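Local atomic coordinates of ABC-type amino acid transport system, permease component (Caldanaerobacter subterraneus subsp. tengcongensis MB4, PDB entry 4YMU), a protein that probably moves amino acids such as arginine across the cell membrane as the membrane-spanning permease component of an ABC transporter. Residues 3-8 / 188-193; 61-66 / 100-105; 117-122 / 135-140; 169-174 / 194-199. One frame throughout, in Å; residues are numbered along the deposited sequence.

Contact 1. Residues 3-8 / 188-193; sequences VDFLSM and PYIIIA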
loop_
_atom_site.group_PDB
_atom_site.type_symbol
_atom_site.label_atom_id
_atom_site.label_comp_id
_atom_site.label_asym_id
_atom_site.label_seq_id
_atom_site.Cartn_x
_atom_site.Cartn_y
_atom_site.Cartn_z
ATOM N N VAL C 3 -14.760 41.512 -23.380
ATOM C CA VAL C 3 -15.334 40.839 -22.205
ATOM C C VAL C 3 -16.104 41.798 -21.284
ATOM O O VAL C 3 -15.680 42.928 -21.061
ATOM C CB VAL C 3 -14.275 39.972 -21.422
ATOM C CG1 VAL C 3 -12.891 40.119 -22.028
ATOM C CG2 VAL C 3 -14.263 40.300 -19.930
ATOM N N ASP C 4 -17.247 41.344 -20.778
ATOM C CA ASP C 4 -18.091 42.163 -19.915
ATOM C C ASP C 4 -18.716 41.265 -18.862
ATOM O O ASP C 4 -19.779 40.684 -19.089
ATOM C CB ASP C 4 -19.188 42.845 -20.748
ATOM C CG ASP C 4 -20.066 43.808 -19.931
ATOM O OD1 ASP C 4 -20.399 43.522 -18.758
ATOM O OD2 ASP C 4 -20.442 44.867 -20.482
ATOM N N PHE C 5 -18.077 41.156 -17.704
ATOM C CA PHE C 5 -18.611 40.289 -16.660
ATOM C C PHE C 5 -19.751 40.961 -15.889
ATOM O O PHE C 5 -20.590 40.292 -15.280
ATOM C CB PHE C 5 -17.498 39.786 -15.727
ATOM C CG PHE C 5 -16.746 38.599 -16.272
ATOM C CD1 PHE C 5 -17.273 37.320 -16.168
ATOM C CD2 PHE C 5 -15.526 38.761 -16.911
ATOM C CE1 PHE C 5 -16.582 36.224 -16.678
ATOM C CE2 PHE C 5 -14.834 37.669 -17.428
ATOM C CZ PHE C 5 -15.360 36.404 -17.314
ATOM N N LEU C 6 -19.804 42.286 -15.938
ATOM C CA LEU C 6 -20.839 42.999 -15.199
ATOM C C LEU C 6 -22.209 42.712 -15.800
ATOM O O LEU C 6 -23.201 42.574 -15.080
ATOM C CB LEU C 6 -20.569 44.505 -15.196
ATOM C CG LEU C 6 -19.281 44.997 -14.529
ATOM C CD1 LEU C 6 -18.060 44.846 -15.450
ATOM C CD2 LEU C 6 -19.448 46.432 -14.053
ATOM N N SER C 7 -22.250 42.607 -17.127
ATOM C CA SER C 7 -23.477 42.289 -17.852
ATOM C C SER C 7 -24.036 40.956 -17.396
ATOM O O SER C 7 -25.235 40.698 -17.501
ATOM C CB SER C 7 -23.191 42.241 -19.350
ATOM O OG SER C 7 -22.069 41.412 -19.615
ATOM N N MET C 8 -23.136 40.119 -16.887
ATOM C CA MET C 8 -23.443 38.776 -16.426
ATOM C C MET C 8 -24.132 38.788 -15.066
ATOM O O MET C 8 -24.884 37.864 -14.744
ATOM C CB MET C 8 -22.148 37.974 -16.364
ATOM C CG MET C 8 -22.234 36.558 -16.873
ATOM S SD MET C 8 -23.128 36.352 -18.408
ATOM C CE MET C 8 -22.242 37.500 -19.460
ATOM N N PRO C 188 -20.160 33.654 -19.325
ATOM C CA PRO C 188 -20.939 32.708 -18.503
ATOM C C PRO C 188 -20.273 31.323 -18.336
ATOM O O PRO C 188 -20.514 30.644 -17.343
ATOM C CB PRO C 188 -22.271 32.587 -19.267
ATOM C CG PRO C 188 -21.940 32.978 -20.652
ATOM C CD PRO C 188 -20.881 34.035 -20.549
ATOM N N TYR C 189 -19.458 30.911 -19.302
ATOM C CA TYR C 189 -18.747 29.653 -19.189
ATOM C C TYR C 189 -17.668 29.769 -18.120
ATOM O O TYR C 189 -17.550 28.889 -17.278
ATOM C CB TYR C 189 -18.153 29.215 -20.532
ATOM C CG TYR C 189 -19.124 28.403 -21.349
ATOM C CD1 TYR C 189 -19.843 27.365 -20.769
ATOM C CD2 TYR C 189 -19.372 28.709 -22.692
ATOM C CE1 TYR C 189 -20.744 26.621 -21.515
ATOM C CE2 TYR C 189 -20.284 27.983 -23.444
ATOM C CZ TYR C 189 -20.973 26.946 -22.854
ATOM O OH TYR C 189 -21.888 26.218 -23.593
ATOM N N ILE C 190 -16.881 30.845 -18.161
ATOM C CA ILE C 190 -15.919 31.111 -17.102
ATOM C C ILE C 190 -16.608 31.079 -15.740
ATOM O O ILE C 190 -16.160 30.385 -14.823
ATOM C CB ILE C 190 -15.240 32.459 -17.276
ATOM C CG1 ILE C 190 -14.310 32.429 -18.491
ATOM C CG2 ILE C 190 -14.500 32.829 -16.023
ATOM C CD1 ILE C 190 -13.111 31.527 -18.340
ATOM N N ILE C 191 -17.717 31.804 -15.620
ATOM C CA ILE C 191 -18.454 31.851 -14.356
ATOM C C ILE C 191 -18.921 30.469 -13.906
ATOM O O ILE C 191 -18.851 30.120 -12.724
ATOM C CB ILE C 191 -19.659 32.807 -14.459
ATOM C CG1 ILE C 191 -19.161 34.245 -14.564
ATOM C CG2 ILE C 191 -20.605 32.649 -13.272
ATOM C CD1 ILE C 191 -20.258 35.259 -14.417
ATOM N N ILE C 192 -19.409 29.684 -14.855
ATOM C CA ILE C 192 -19.896 28.343 -14.544
ATOM C C ILE C 192 -18.749 27.415 -14.115
ATOM O O ILE C 192 -18.867 26.697 -13.129
ATOM C CB ILE C 192 -20.663 27.743 -15.738
ATOM C CG1 ILE C 192 -22.009 28.452 -15.925
ATOM C CG2 ILE C 192 -20.874 26.254 -15.555
ATOM C CD1 ILE C 192 -22.610 28.239 -17.298
ATOM N N ALA C 193 -17.651 27.440 -14.867
ATOM C CA ALA C 193 -16.456 26.686 -14.523
ATOM C C ALA C 193 -16.061 27.030 -13.093
ATOM O O ALA C 193 -15.933 26.141 -12.264
ATOM C CB ALA C 193 -15.321 26.995 -15.484
#
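The short N-terminal helix 6-9 and the turn before it rest against the beginning of helix 186-214, predicted to cross the membrane, through Phe5 and Met8 on one side and Pro188, Ile190 and Ile191 on the other. The contact is wholly apolar. Phe5 meets the transmembrane helix with the rim of its ring: Ile190 CB lies in the ring plane, 3.9 Å from Phe5 CZ, and Ile191 CG1 lies close to that plane, 3.9 Å from Phe5 CE1. Ile190 and Ile191 thus hold neighbouring parts of the same edge. With CG anti to its carbonyl carbon (chi1 -82°), the Phe5 ring swings nearer to the helix than its CB bond alone would bring it.

Met8 bends at chi2 and chi3, which carries its sulfur across the Pro188 ring, SD standing 3.9 Å from Pro188 CD. Phe15 of helix 12-44 packs on Met8, Pro188 and Ile191, adding a third element, while Leu73 of the second subunit packs on Ile190. The turn carrying Phe5 is shaped by a capping bond from Ser7 N to Asp4 OD1 (2.6 Å), and Asp4 N is in turn bonded to Glu187 just before Pro188. The tightest approach between the segments is that of Ile191 CD1, whose methyl end presses to 3.4 Å from Met8 CG.

Contact 2. Residues 61-66 / 100-105; sequences VIRGTP and SAYVAE. With ARG (arginine), chain I.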
loop_
_atom_site.group_PDB
_atom_site.type_symbol
_atom_site.label_atom_id
_atom_site.label_comp_id
_atom_site.label_asym_id
_atom_site.label_seq_id
_atom_site.Cartn_x
_atom_site.Cartn_y
_atom_site.Cartn_z
ATOM N N VAL C 61 -19.588 -3.803 -18.259
ATOM C CA VAL C 61 -20.122 -3.121 -19.431
ATOM C C VAL C 61 -20.331 -1.648 -19.136
ATOM O O VAL C 61 -19.938 -0.801 -19.927
ATOM C CB VAL C 61 -21.417 -3.777 -19.948
ATOM C CG1 VAL C 61 -22.156 -2.828 -20.868
ATOM C CG2 VAL C 61 -21.087 -5.074 -20.674
ATOM N N ILE C 62 -20.946 -1.344 -17.999
ATOM C CA ILE C 62 -21.204 0.048 -17.648
ATOM C C ILE C 62 -19.938 0.878 -17.404
ATOM O O ILE C 62 -19.843 2.027 -17.848
ATOM C CB ILE C 62 -22.171 0.137 -16.479
ATOM C CG1 ILE C 62 -23.524 -0.391 -16.936
ATOM C CG2 ILE C 62 -22.311 1.569 -16.005
ATOM C CD1 ILE C 62 -24.475 -0.500 -15.848
ATOM N N ARG C 63 -18.950 0.299 -16.727
ATOM C CA ARG C 63 -17.730 1.041 -16.468
ATOM C C ARG C 63 -16.865 1.108 -17.718
ATOM O O ARG C 63 -16.085 2.056 -17.896
ATOM C CB ARG C 63 -16.955 0.402 -15.312
ATOM C CG ARG C 63 -17.706 0.402 -13.988
ATOM C CD ARG C 63 -16.889 -0.251 -12.887
ATOM N NE ARG C 63 -15.661 0.476 -12.601
ATOM C CZ ARG C 63 -14.458 -0.088 -12.610
ATOM N NH1 ARG C 63 -14.348 -1.380 -12.898
ATOM N NH2 ARG C 63 -13.371 0.639 -12.347
ATOM N N GLY C 64 -17.021 0.122 -18.598
ATOM C CA GLY C 64 -16.167 0.035 -19.769
ATOM C C GLY C 64 -16.736 0.766 -20.967
ATOM O O GLY C 64 -16.238 0.613 -22.094
ATOM N N THR C 65 -17.746 1.603 -20.713
ATOM C CA THR C 65 -18.528 2.233 -21.774
ATOM C C THR C 65 -18.924 3.678 -21.384
ATOM O O THR C 65 -19.225 3.952 -20.223
ATOM C CB THR C 65 -19.753 1.324 -22.076
ATOM O OG1 THR C 65 -19.959 1.222 -23.484
ATOM C CG2 THR C 65 -21.003 1.779 -21.353
ATOM N N PRO C 66 -18.891 4.620 -22.343
ATOM C CA PRO C 66 -19.048 6.044 -21.993
ATOM C C PRO C 66 -20.408 6.422 -21.386
ATOM O O PRO C 66 -21.454 5.882 -21.794
ATOM C CB PRO C 66 -18.847 6.765 -23.335
ATOM C CG PRO C 66 -18.062 5.812 -24.170
ATOM C CD PRO C 66 -18.578 4.450 -23.773
ATOM N N SER C 100 -24.034 3.258 -10.237
ATOM C CA SER C 100 -24.290 1.979 -9.580
ATOM C C SER C 100 -23.128 1.040 -9.864
ATOM O O SER C 100 -22.643 0.338 -8.966
ATOM C CB SER C 100 -25.597 1.340 -10.047
ATOM O OG SER C 100 -25.418 0.672 -11.282
ATOM N N ALA C 101 -22.668 1.030 -11.111
ATOM C CA ALA C 101 -21.532 0.172 -11.426
ATOM C C ALA C 101 -20.287 0.572 -10.611
ATOM O O ALA C 101 -19.642 -0.275 -9.923
ATOM C CB ALA C 101 -21.237 0.199 -12.904
ATOM N N TYR C 102 -19.940 1.857 -10.679
ATOM C CA TYR C 102 -18.726 2.291 -9.976
ATOM C C TYR C 102 -18.810 2.043 -8.459
ATOM O O TYR C 102 -17.823 1.657 -7.827
ATOM C CB TYR C 102 -18.385 3.745 -10.307
ATOM C CG TYR C 102 -17.893 3.915 -11.731
ATOM C CD1 TYR C 102 -16.542 3.812 -12.040
ATOM C CD2 TYR C 102 -18.789 4.163 -12.776
ATOM C CE1 TYR C 102 -16.089 3.964 -13.345
ATOM C CE2 TYR C 102 -18.350 4.317 -14.084
ATOM C CZ TYR C 102 -17.002 4.219 -14.370
ATOM O OH TYR C 102 -16.556 4.368 -15.672
ATOM N N VAL C 103 -19.999 2.236 -7.895
ATOM C CA VAL C 103 -20.246 2.009 -6.475
ATOM C C VAL C 103 -20.131 0.533 -6.087
ATOM O O VAL C 103 -19.565 0.196 -5.036
ATOM C CB VAL C 103 -21.592 2.601 -6.036
ATOM C CG1 VAL C 103 -22.072 1.982 -4.720
ATOM C CG2 VAL C 103 -21.471 4.113 -5.919
ATOM N N ALA C 104 -20.655 -0.341 -6.940
ATOM C CA ALA C 104 -20.487 -1.774 -6.742
ATOM C C ALA C 104 -18.995 -2.124 -6.605
ATOM O O ALA C 104 -18.580 -2.857 -5.669
ATOM C CB ALA C 104 -21.113 -2.541 -7.900
ATOM N N GLU C 105 -18.182 -1.586 -7.519
ATOM C CA GLU C 105 -16.743 -1.830 -7.407
ATOM C C GLU C 105 -16.157 -1.277 -6.119
ATOM O O GLU C 105 -15.341 -1.937 -5.460
ATOM C CB GLU C 105 -15.969 -1.263 -8.590
ATOM C CG GLU C 105 -15.463 -2.340 -9.495
ATOM C CD GLU C 105 -14.882 -3.495 -8.712
ATOM O OE1 GLU C 105 -13.741 -3.361 -8.185
ATOM O OE2 GLU C 105 -15.595 -4.528 -8.606
HETATM N N ARG I . -16.627 10.265 -17.935
HETATM C CA ARG I . -16.153 8.883 -17.855
HETATM C C ARG I . -17.058 7.923 -18.607
HETATM O O ARG I . -16.718 6.745 -18.775
HETATM C CB ARG I . -16.060 8.415 -16.405
HETATM C CG ARG I . -17.385 8.212 -15.718
HETATM C CD ARG I . -17.155 7.969 -14.235
HETATM N NE ARG I . -18.368 7.554 -13.542
HETATM C CZ ARG I . -18.484 7.479 -12.223
HETATM N NH1 ARG I . -19.630 7.090 -11.679
HETATM N NH2 ARG I . -17.454 7.803 -11.447
HETATM O OXT ARG I . -18.150 8.303 -19.032
#
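Tyr102 carries a side chain on both faces of its ring, Arg63 on one and the bound arginine on the other. On the protein side the aliphatic part of Arg63 does the covering: its CG stands over the centre of the Tyr102 ring in a CH-pi contact, 3.8 Å from the centroid and only 6° off the normal. Across the ring, the NE of the bound arginine lies toward the rim, 3.3 Å from Tyr102 CE2, and its NH1 comes to 3.2 Å from Tyr102 CD2.

The Arg63 chain bends at chi3 (63°), and its guanidinium stands 85° to the tyrosine ring, turning an edge to Tyr102 CD1. One face of that guanidinium receives Glu105 CG, 3.7 Å from Arg63 NH1. The Glu105 carboxylate itself is engaged elsewhere, in salt bridges to Arg108 and Lys44.

Behind this layer helix 49-63, near its end, is seated on helix 87-112 by Ile62 CG2 against Ala101 CB at 3.6 Å, and Arg63 CG also rests on that methyl. Lys158 of the second subunit donates to Arg63 O and to the bound arginine, tying the neighbouring copy to both. With Pro66 and Tyr102 lining it, and Asn98, Glu152, Glu159 and Leu67 N bonding the ligand, the arrangement belongs to the arginine pocket, a proline and an aromatic ring completed by carboxylates, an amide and a backbone N-H.

Contact 3. Residues 117-122 / 135-140; sequences GQNEAA and YVIIPQ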
loop_
_atom_site.group_PDB
_atom_site.type_symbol
_atom_site.label_atom_id
_atom_site.label_comp_id
_atom_site.label_asym_id
_atom_site.label_seq_id
_atom_site.Cartn_x
_atom_site.Cartn_y
_atom_site.Cartn_z
ATOM N N GLY C 117 -6.230 -10.913 7.865
ATOM C CA GLY C 117 -5.990 -11.451 9.187
ATOM C C GLY C 117 -7.261 -11.370 10.008
ATOM O O GLY C 117 -7.551 -12.267 10.793
ATOM N N GLN C 118 -8.029 -10.300 9.817
ATOM C CA GLN C 118 -9.245 -10.112 10.594
ATOM C C GLN C 118 -10.213 -11.297 10.405
ATOM O O GLN C 118 -10.766 -11.852 11.371
ATOM C CB GLN C 118 -9.889 -8.786 10.206
ATOM C CG GLN C 118 -9.033 -7.591 10.560
ATOM C CD GLN C 118 -8.979 -7.370 12.055
ATOM O OE1 GLN C 118 -10.009 -7.143 12.711
ATOM N NE2 GLN C 118 -7.777 -7.460 12.616
ATOM N N ASN C 119 -10.389 -11.692 9.153
ATOM C CA ASN C 119 -11.228 -12.829 8.835
ATOM C C ASN C 119 -10.594 -14.082 9.391
ATOM O O ASN C 119 -11.289 -14.932 9.963
ATOM C CB ASN C 119 -11.475 -12.938 7.327
ATOM C CG ASN C 119 -12.085 -14.261 6.929
ATOM O OD1 ASN C 119 -13.226 -14.567 7.276
ATOM N ND2 ASN C 119 -11.328 -15.055 6.174
ATOM N N GLU C 120 -9.274 -14.195 9.238
ATOM C CA GLU C 120 -8.557 -15.344 9.822
ATOM C C GLU C 120 -8.782 -15.520 11.330
ATOM O O GLU C 120 -8.989 -16.640 11.796
ATOM C CB GLU C 120 -7.063 -15.284 9.522
ATOM C CG GLU C 120 -6.752 -15.514 8.064
ATOM C CD GLU C 120 -5.331 -15.962 7.841
ATOM O OE1 GLU C 120 -4.456 -15.737 8.717
ATOM O OE2 GLU C 120 -5.058 -16.560 6.778
ATOM N N ALA C 121 -8.763 -14.424 12.084
ATOM C CA ALA C 121 -8.961 -14.489 13.529
ATOM C C ALA C 121 -10.415 -14.827 13.825
ATOM O O ALA C 121 -10.712 -15.694 14.649
ATOM C CB ALA C 121 -8.558 -13.173 14.211
ATOM N N ALA C 122 -11.319 -14.138 13.138
ATOM C CA ALA C 122 -12.739 -14.384 13.314
ATOM C C ALA C 122 -13.059 -15.872 13.132
ATOM O O ALA C 122 -13.659 -16.505 14.001
ATOM C CB ALA C 122 -13.512 -13.554 12.337
ATOM N N TYR C 135 -19.805 -9.206 12.341
ATOM C CA TYR C 135 -19.217 -8.595 13.523
ATOM C C TYR C 135 -17.808 -8.035 13.321
ATOM O O TYR C 135 -17.366 -7.195 14.097
ATOM C CB TYR C 135 -19.242 -9.578 14.684
ATOM C CG TYR C 135 -20.621 -10.105 14.985
ATOM C CD1 TYR C 135 -21.569 -9.304 15.609
ATOM C CD2 TYR C 135 -20.979 -11.402 14.641
ATOM C CE1 TYR C 135 -22.836 -9.776 15.880
ATOM C CE2 TYR C 135 -22.249 -11.887 14.906
ATOM C CZ TYR C 135 -23.177 -11.069 15.530
ATOM O OH TYR C 135 -24.451 -11.538 15.799
ATOM N N VAL C 136 -17.108 -8.482 12.282
ATOM C CA VAL C 136 -15.713 -8.095 12.114
ATOM C C VAL C 136 -15.407 -7.377 10.808
ATOM O O VAL C 136 -14.887 -6.258 10.819
ATOM C CB VAL C 136 -14.738 -9.325 12.291
ATOM C CG1 VAL C 136 -13.368 -9.032 11.724
ATOM C CG2 VAL C 136 -14.635 -9.726 13.752
ATOM N N ILE C 137 -15.721 -8.010 9.684
ATOM C CA ILE C 137 -15.259 -7.500 8.396
ATOM C C ILE C 137 -16.066 -6.302 7.863
ATOM O O ILE C 137 -15.493 -5.275 7.495
ATOM C CB ILE C 137 -15.210 -8.634 7.356
ATOM C CG1 ILE C 137 -14.405 -9.813 7.915
ATOM C CG2 ILE C 137 -14.691 -8.126 6.033
ATOM C CD1 ILE C 137 -14.629 -11.134 7.187
ATOM N N ILE C 138 -17.390 -6.448 7.802
ATOM C CA ILE C 138 -18.283 -5.391 7.279
ATOM C C ILE C 138 -18.185 -4.034 7.999
ATOM O O ILE C 138 -18.172 -2.996 7.335
ATOM C CB ILE C 138 -19.757 -5.884 7.167
ATOM C CG1 ILE C 138 -19.879 -6.861 5.997
ATOM C CG2 ILE C 138 -20.725 -4.723 7.002
ATOM C CD1 ILE C 138 -21.057 -7.756 6.099
ATOM N N PRO C 139 -18.129 -4.031 9.351
ATOM C CA PRO C 139 -17.952 -2.738 10.031
ATOM C C PRO C 139 -16.697 -1.984 9.602
ATOM O O PRO C 139 -16.695 -0.750 9.645
ATOM C CB PRO C 139 -17.800 -3.138 11.502
ATOM C CG PRO C 139 -18.578 -4.420 11.626
ATOM C CD PRO C 139 -18.352 -5.133 10.316
ATOM N N GLN C 140 -15.666 -2.704 9.166
ATOM C CA GLN C 140 -14.381 -2.084 8.805
ATOM C C GLN C 140 -14.379 -1.720 7.319
ATOM O O GLN C 140 -13.860 -0.660 6.902
ATOM C CB GLN C 140 -13.208 -3.025 9.161
ATOM C CG GLN C 140 -13.092 -3.327 10.664
ATOM C CD GLN C 140 -11.935 -4.252 11.002
ATOM O OE1 GLN C 140 -10.762 -3.893 10.851
ATOM N NE2 GLN C 140 -12.263 -5.464 11.444
#
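Gln118, Asn119 and Ala122 of helix 117-124 face Val136, Ile137 and Gln140 of helix 129-160, two helices that run nearly antiparallel here (157°) with segment axes 9.3 Å apart. The packing is closest near the start of the short helix, at Gln118 and Asn119. Asn119 CB meets the end of the Ile137 side chain, CD1, at 3.6 Å, and Gln118 CB rests on Val136 CG1 at 3.8 Å. Toward Ala122 it slackens, with 4.2 Å between Ala122 CB and Val136 CG2. Asn119, although its CB packs closely, is itself only partly buried and marks the margin of the contact.

On the other side of Val136 the contact is polar and buried. Gln140 reaches out with its chain extended beyond CG, whereas Gln118 bends at chi2, and their amide planes stand 78° apart. Gln140 NE2 gives one bond to Gln118 OE1 (3.1 Å, 161°) and the other to Val136 O (2.8 Å), which it approaches from above the carbonyl plane; the backbone N of Gln140 turns instead to Ile137 O beside the kink at Pro139. Gln118 NE2 bonds to the backbone of another protein's chain. A leucine in place of Gln140 would probably leave both Gln118 OE1 and Val136 O without this donor and the Gln118 amide freer to turn.

Other side chains here pack on the same partner chain, and a basic residue of that chain pairs with Glu120. A short helix followed by a turn, held against a long helix and docked on another protein, is consistent with the coupling helix of an ABC importer permease and its EAA motif.

Contact 4. Residues 169-174 / 194-199; sequences ADLTRQ and AIYFVM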
loop_
_atom_site.group_PDB
_atom_site.type_symbol
_atom_site.label_atom_id
_atom_site.label_comp_id
_atom_site.label_asym_id
_atom_site.label_seq_id
_atom_site.Cartn_x
_atom_site.Cartn_y
_atom_site.Cartn_z
ATOM N N ALA C 169 -31.854 21.721 -17.628
ATOM C CA ALA C 169 -31.387 23.049 -17.212
ATOM C C ALA C 169 -30.415 23.043 -16.019
ATOM O O ALA C 169 -30.662 23.696 -14.996
ATOM C CB ALA C 169 -32.561 23.952 -16.923
ATOM N N ASP C 170 -29.299 22.335 -16.162
ATOM C CA ASP C 170 -28.305 22.274 -15.103
ATOM C C ASP C 170 -27.497 23.563 -15.110
ATOM O O ASP C 170 -27.871 24.537 -15.757
ATOM C CB ASP C 170 -27.365 21.089 -15.316
ATOM C CG ASP C 170 -26.374 21.334 -16.448
ATOM O OD1 ASP C 170 -26.761 21.971 -17.457
ATOM O OD2 ASP C 170 -25.195 20.940 -16.312
ATOM N N LEU C 171 -26.379 23.563 -14.401
ATOM C CA LEU C 171 -25.533 24.734 -14.328
ATOM C C LEU C 171 -24.848 25.015 -15.679
ATOM O O LEU C 171 -24.556 26.169 -16.013
ATOM C CB LEU C 171 -24.502 24.542 -13.215
ATOM C CG LEU C 171 -23.392 25.577 -13.067
ATOM C CD1 LEU C 171 -23.960 26.899 -12.587
ATOM C CD2 LEU C 171 -22.319 25.060 -12.108
ATOM N N THR C 172 -24.588 23.965 -16.454
ATOM C CA THR C 172 -23.864 24.127 -17.712
ATOM C C THR C 172 -24.785 24.685 -18.810
ATOM O O THR C 172 -24.378 25.524 -19.633
ATOM C CB THR C 172 -23.226 22.789 -18.152
ATOM O OG1 THR C 172 -22.158 22.460 -17.255
ATOM C CG2 THR C 172 -22.649 22.892 -19.542
ATOM N N ARG C 173 -26.040 24.242 -18.783
ATOM C CA ARG C 173 -27.040 24.658 -19.763
ATOM C C ARG C 173 -27.241 26.170 -19.753
ATOM O O ARG C 173 -27.534 26.760 -20.792
ATOM C CB ARG C 173 -28.360 23.937 -19.505
ATOM C CG ARG C 173 -29.430 24.159 -20.559
ATOM C CD ARG C 173 -28.892 24.012 -21.981
ATOM N NE ARG C 173 -29.897 23.418 -22.863
ATOM C CZ ARG C 173 -31.003 24.032 -23.285
ATOM N NH1 ARG C 173 -31.272 25.280 -22.915
ATOM N NH2 ARG C 173 -31.852 23.392 -24.081
ATOM N N GLN C 174 -27.073 26.788 -18.582
ATOM C CA GLN C 174 -27.269 28.224 -18.422
ATOM C C GLN C 174 -26.523 29.039 -19.469
ATOM O O GLN C 174 -27.066 30.003 -20.000
ATOM C CB GLN C 174 -26.866 28.689 -17.020
ATOM C CG GLN C 174 -27.619 27.994 -15.905
ATOM C CD GLN C 174 -29.121 27.942 -16.141
ATOM O OE1 GLN C 174 -29.784 28.972 -16.292
ATOM N NE2 GLN C 174 -29.667 26.730 -16.164
ATOM N N ALA C 194 -15.929 28.326 -12.807
ATOM C CA ALA C 194 -15.642 28.809 -11.460
ATOM C C ALA C 194 -16.596 28.219 -10.415
ATOM O O ALA C 194 -16.151 27.768 -9.358
ATOM C CB ALA C 194 -15.672 30.324 -11.414
ATOM N N ILE C 195 -17.894 28.208 -10.698
ATOM C CA ILE C 195 -18.830 27.617 -9.743
ATOM C C ILE C 195 -18.529 26.123 -9.527
ATOM O O ILE C 195 -18.562 25.633 -8.391
ATOM C CB ILE C 195 -20.309 27.787 -10.168
ATOM C CG1 ILE C 195 -20.689 29.263 -10.256
ATOM C CG2 ILE C 195 -21.238 27.126 -9.178
ATOM C CD1 ILE C 195 -22.178 29.481 -10.516
ATOM N N TYR C 196 -18.232 25.407 -10.612
ATOM C CA TYR C 196 -17.900 23.984 -10.521
ATOM C C TYR C 196 -16.664 23.794 -9.655
ATOM O O TYR C 196 -16.618 22.897 -8.827
ATOM C CB TYR C 196 -17.658 23.362 -11.908
ATOM C CG TYR C 196 -18.913 22.850 -12.597
ATOM C CD1 TYR C 196 -19.602 21.753 -12.095
ATOM C CD2 TYR C 196 -19.406 23.465 -13.751
ATOM C CE1 TYR C 196 -20.750 21.281 -12.718
ATOM C CE2 TYR C 196 -20.563 23.001 -14.388
ATOM C CZ TYR C 196 -21.235 21.912 -13.866
ATOM O OH TYR C 196 -22.383 21.444 -14.488
ATOM N N PHE C 197 -15.683 24.664 -9.845
ATOM C CA PHE C 197 -14.431 24.599 -9.124
ATOM C C PHE C 197 -14.659 24.799 -7.635
ATOM O O PHE C 197 -14.194 24.002 -6.813
ATOM C CB PHE C 197 -13.464 25.651 -9.633
ATOM C CG PHE C 197 -12.113 25.569 -8.993
ATOM C CD1 PHE C 197 -11.235 24.547 -9.326
ATOM C CD2 PHE C 197 -11.728 26.492 -8.031
ATOM C CE1 PHE C 197 -9.986 24.463 -8.733
ATOM C CE2 PHE C 197 -10.480 26.411 -7.433
ATOM C CZ PHE C 197 -9.609 25.396 -7.785
ATOM N N VAL C 198 -15.361 25.873 -7.293
ATOM C CA VAL C 198 -15.648 26.170 -5.897
ATOM C C VAL C 198 -16.441 25.037 -5.233
ATOM O O VAL C 198 -16.192 24.689 -4.074
ATOM C CB VAL C 198 -16.315 27.553 -5.735
ATOM C CG1 VAL C 198 -17.176 27.607 -4.494
ATOM C CG2 VAL C 198 -15.238 28.639 -5.714
ATOM N N MET C 199 -17.366 24.440 -5.975
ATOM C CA MET C 199 -18.105 23.287 -5.461
ATOM C C MET C 199 -17.164 22.113 -5.174
ATOM O O MET C 199 -17.255 21.454 -4.123
ATOM C CB MET C 199 -19.171 22.849 -6.455
ATOM C CG MET C 199 -20.577 22.904 -5.914
ATOM S SD MET C 199 -21.699 22.179 -7.115
ATOM C CE MET C 199 -21.009 22.863 -8.631
#
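The ring of Tyr196 takes Leu171 CD2 over one face and Thr172 OG1 at its edge, near the ring plane. The methyl lies in a CH-pi contact 3.7 Å from the Tyr196 ring centroid, 17° off the normal and shifted toward CE2. Leu171 gets there with CG anti to its backbone N (chi1 173°), and the same CD2 also touches Ile195 CG2 at 3.7 Å. Tyr196 OH and Thr172 OG1 share a hydrogen bond of 3.0 Å in which either hydroxyl could be the donor.

These residues join the loop between helices 129-160 and 174-182 to helix 186-214, and the loop is shaped by an Asx turn at Asp170. Thr172 N donates to Asp170 OD2 (3.1 Å) from above the carboxylate plane, while Arg173 N reaches Asp170 OD1 at 2.7 Å on the syn side. A phenylalanine in place of Tyr196 would probably keep the ring under Leu171 but leave Thr172 OG1 without its hydroxyl partner. Pro66 of the second subunit, the counterpart of a residue lining the arginine pocket, packs on Tyr196. From the first residue of helix 174-182, Gln174 NE2 donates back to Asp170 O almost straight, at 2.9 Å and 174°.

In the fold
Contacts 1 and 4 both rest on helix 186-214, with centres about 12 Å apart, and they touch where Ile192 CD1 meets Leu171 O. Contact 1 is partly buried and apolar across its segments; contact 4 is buried and adds a hydroxyl pair. Contact 2 lies nearest the middle of the chain, its centre about 10 Å from the chain's, and mixes aromatic, aliphatic and charged groups around a ligand. Contact 3, also buried, is remote: its centre is about 53 Å from that of contact 1, across the chain's centre. Its hydrogen-bonded side-chain amides adjoin another protein, whereas contacts 1, 2 and 4 border the second copy of the permease.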